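Local coordinates for protein binary enterotoxin of Clostridium perfringens component a (Clostridium perfringens, PDB 5WTZ) that binds NAD+ and probably transfers its ADP-ribose moiety to actin, as the enzymatic component of a binary iota-like enterotoxin, at residues 358-363 / 416-421. Numbering follows the deposited sequence.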
loop_
_atom_site.group_PDB
_atom_site.type_symbol
_atom_site.label_atom_id
_atom_site.label_comp_id
_atom_site.label_asym_id
_atom_site.label_seq_id
_atom_site.Cartn_x
_atom_site.Cartn_y
_atom_site.Cartn_z
ATOM N N LEU A 358 3.362 -14.552 -0.181
ATOM C CA LEU A 358 2.210 -13.747 -0.536
ATOM C C LEU A 358 1.867 -12.832 0.626
ATOM O O LEU A 358 1.406 -13.284 1.680
ATOM C CB LEU A 358 1.030 -14.652 -0.911
ATOM C CG LEU A 358 1.228 -15.534 -2.157
ATOM C CD1 LEU A 358 0.141 -16.591 -2.252
ATOM C CD2 LEU A 358 1.279 -14.700 -3.442
ATOM N N ILE A 359 2.095 -11.541 0.431
ATOM C CA ILE A 359 1.869 -10.547 1.475
ATOM C C ILE A 359 0.639 -9.690 1.180
ATOM O O ILE A 359 0.660 -8.810 0.305
ATOM C CB ILE A 359 3.093 -9.628 1.646
ATOM C CG1 ILE A 359 4.365 -10.465 1.794
ATOM C CG2 ILE A 359 2.884 -8.679 2.823
ATOM C CD1 ILE A 359 5.668 -9.653 1.764
ATOM N N LEU A 360 -0.438 -9.954 1.911
ATOM C CA LEU A 360 -1.651 -9.151 1.794
ATOM C C LEU A 360 -1.396 -7.763 2.355
ATOM O O LEU A 360 -0.873 -7.619 3.458
ATOM C CB LEU A 360 -2.817 -9.814 2.530
ATOM C CG LEU A 360 -4.182 -9.184 2.232
ATOM C CD1 LEU A 360 -4.543 -9.377 0.766
ATOM C CD2 LEU A 360 -5.247 -9.794 3.171
ATOM N N ARG A 361 -1.709 -6.738 1.571
ATOM C CA ARG A 361 -1.764 -5.382 2.113
ATOM C C ARG A 361 -3.185 -4.891 1.921
ATOM O O ARG A 361 -3.555 -4.408 0.843
ATOM C CB ARG A 361 -0.740 -4.453 1.445
ATOM C CG ARG A 361 -0.753 -3.021 2.011
ATOM C CD ARG A 361 0.557 -2.259 1.751
ATOM N NE ARG A 361 0.788 -2.052 0.316
ATOM C CZ ARG A 361 1.892 -1.518 -0.207
ATOM N NH1 ARG A 361 2.898 -1.144 0.571
ATOM N NH2 ARG A 361 2.007 -1.385 -1.522
ATOM N N LEU A 362 -3.976 -5.055 2.980
ATOM C CA LEU A 362 -5.430 -4.935 2.916
ATOM C C LEU A 362 -5.937 -3.578 3.382
ATOM O O LEU A 362 -5.644 -3.144 4.504
ATOM C CB LEU A 362 -6.075 -6.033 3.763
ATOM C CG LEU A 362 -7.610 -6.069 3.790
ATOM C CD1 LEU A 362 -8.229 -6.430 2.392
ATOM C CD2 LEU A 362 -8.077 -7.006 4.911
ATOM N N HIS A 363 -6.708 -2.929 2.523
ATOM C CA HIS A 363 -7.450 -1.722 2.882
ATOM C C HIS A 363 -8.728 -2.160 3.582
ATOM O O HIS A 363 -9.640 -2.675 2.930
ATOM C CB HIS A 363 -7.774 -0.880 1.644
ATOM C CG HIS A 363 -8.517 0.389 1.949
ATOM N ND1 HIS A 363 -9.169 1.117 0.981
ATOM C CD2 HIS A 363 -8.711 1.054 3.112
ATOM C CE1 HIS A 363 -9.739 2.176 1.533
ATOM N NE2 HIS A 363 -9.482 2.157 2.826
ATOM N N ILE A 416 0.286 -7.935 -2.213
ATOM C CA ILE A 416 -1.031 -7.999 -2.848
ATOM C C ILE A 416 -1.930 -6.951 -2.213
ATOM O O ILE A 416 -2.517 -7.170 -1.150
ATOM C CB ILE A 416 -1.642 -9.411 -2.728
ATOM C CG1 ILE A 416 -0.660 -10.447 -3.300
ATOM C CG2 ILE A 416 -2.986 -9.483 -3.443
ATOM C CD1 ILE A 416 -1.147 -11.858 -3.238
ATOM N N ASP A 417 -1.993 -5.788 -2.852
ATOM C CA ASP A 417 -2.884 -4.724 -2.395
ATOM C C ASP A 417 -4.317 -5.103 -2.695
ATOM O O ASP A 417 -4.654 -5.413 -3.836
ATOM C CB ASP A 417 -2.535 -3.401 -3.069
ATOM C CG ASP A 417 -1.352 -2.724 -2.416
ATOM O OD1 ASP A 417 -1.528 -2.135 -1.331
ATOM O OD2 ASP A 417 -0.251 -2.795 -2.984
ATOM N N ALA A 418 -5.159 -5.094 -1.669
ATOM C CA ALA A 418 -6.538 -5.505 -1.830
ATOM C C ALA A 418 -7.431 -4.606 -1.004
ATOM O O ALA A 418 -6.965 -3.927 -0.090
ATOM C CB ALA A 418 -6.725 -6.964 -1.410
ATOM N N THR A 419 -8.712 -4.605 -1.346
ATOM C CA THR A 419 -9.735 -3.916 -0.558
ATOM C C THR A 419 -10.724 -4.946 -0.036
ATOM O O THR A 419 -11.204 -5.784 -0.812
ATOM C CB THR A 419 -10.466 -2.866 -1.400
ATOM O OG1 THR A 419 -9.508 -1.942 -1.955
ATOM C CG2 THR A 419 -11.516 -2.117 -0.568
ATOM N N LEU A 420 -11.027 -4.903 1.263
ATOM C CA LEU A 420 -12.042 -5.785 1.822
ATOM C C LEU A 420 -13.427 -5.300 1.395
ATOM O O LEU A 420 -13.801 -4.136 1.616
ATOM C CB LEU A 420 -11.954 -5.863 3.360
ATOM C CG LEU A 420 -12.745 -7.056 3.945
ATOM C CD1 LEU A 420 -11.938 -8.355 3.822
ATOM C CD2 LEU A 420 -13.213 -6.867 5.395
ATOM N N ILE A 421 -14.187 -6.182 0.754
ATOM C CA ILE A 421 -15.538 -5.814 0.347
ATOM C C ILE A 421 -16.577 -6.780 0.929
ATOM O O ILE A 421 -16.353 -7.988 1.168
ATOM C CB ILE A 421 -15.683 -5.740 -1.193
ATOM C CG1 ILE A 421 -15.422 -7.089 -1.843
ATOM C CG2 ILE A 421 -14.763 -4.660 -1.811
ATOM C CD1 ILE A 421 -15.808 -7.092 -3.291
ATOM O OXT ILE A 421 -17.688 -6.349 1.222
HETATM O O HOH W 1 -4.067 -2.013 -0.022
HETATM O O HOH W 2 -8.051 0.553 -1.592
#
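Arg361 and His363 each hydrogen-bond through both N and O to strand 416-420, completing with Ile359 a five-bond parallel ladder, from Ile416 N to Ile359 O (2.7 Å) to Leu420 N to His363 O (3.1 Å), between strands inclined at 33°. The pairing illustrates how one parallel pair can present an oily face and a charged one. On the first, Leu360 and Leu362 lean across the strand boundary: Leu360 CD1 reaches Ala418 CB at 3.9 Å, while Leu362 CD1 settles over the backbone N of Leu420 (3.4 Å) and against its CB. The small Ala418 CB thus touches a methyl of each leucine, and Leu358 CD2 meets Ile416 CD1 (3.7 Å) beside Phe306. On the second face Arg361 runs alongside Asp417, and the bend at chi3 (64°) turns its guanidinium side-on to the carboxylate. Arg361 NE donates to Asp417 OD1 at 2.8 Å, tilted from the carboxylate plane. Arg361 NH2 meets the syn lone pair of Asp417 OD2 (3.0 Å), the planes 35° apart. One water bridges Arg361 O and Asp417 OD1; a second links His363 ND1 to Thr419 OG1. Asp138 salt-bridges Arg361 NH1, while Asp294 and Asp396 hydrogen-bond to His363 NE2 and Thr419 OG1. In this pair from the C-terminal five-stranded sheet, the two-nitrogen grip restricts guanidinium rotation, and the flanking carboxylates probably offset the cost of burying Arg361's charge against strand 134-136, an edge strand of the N-terminal sheet.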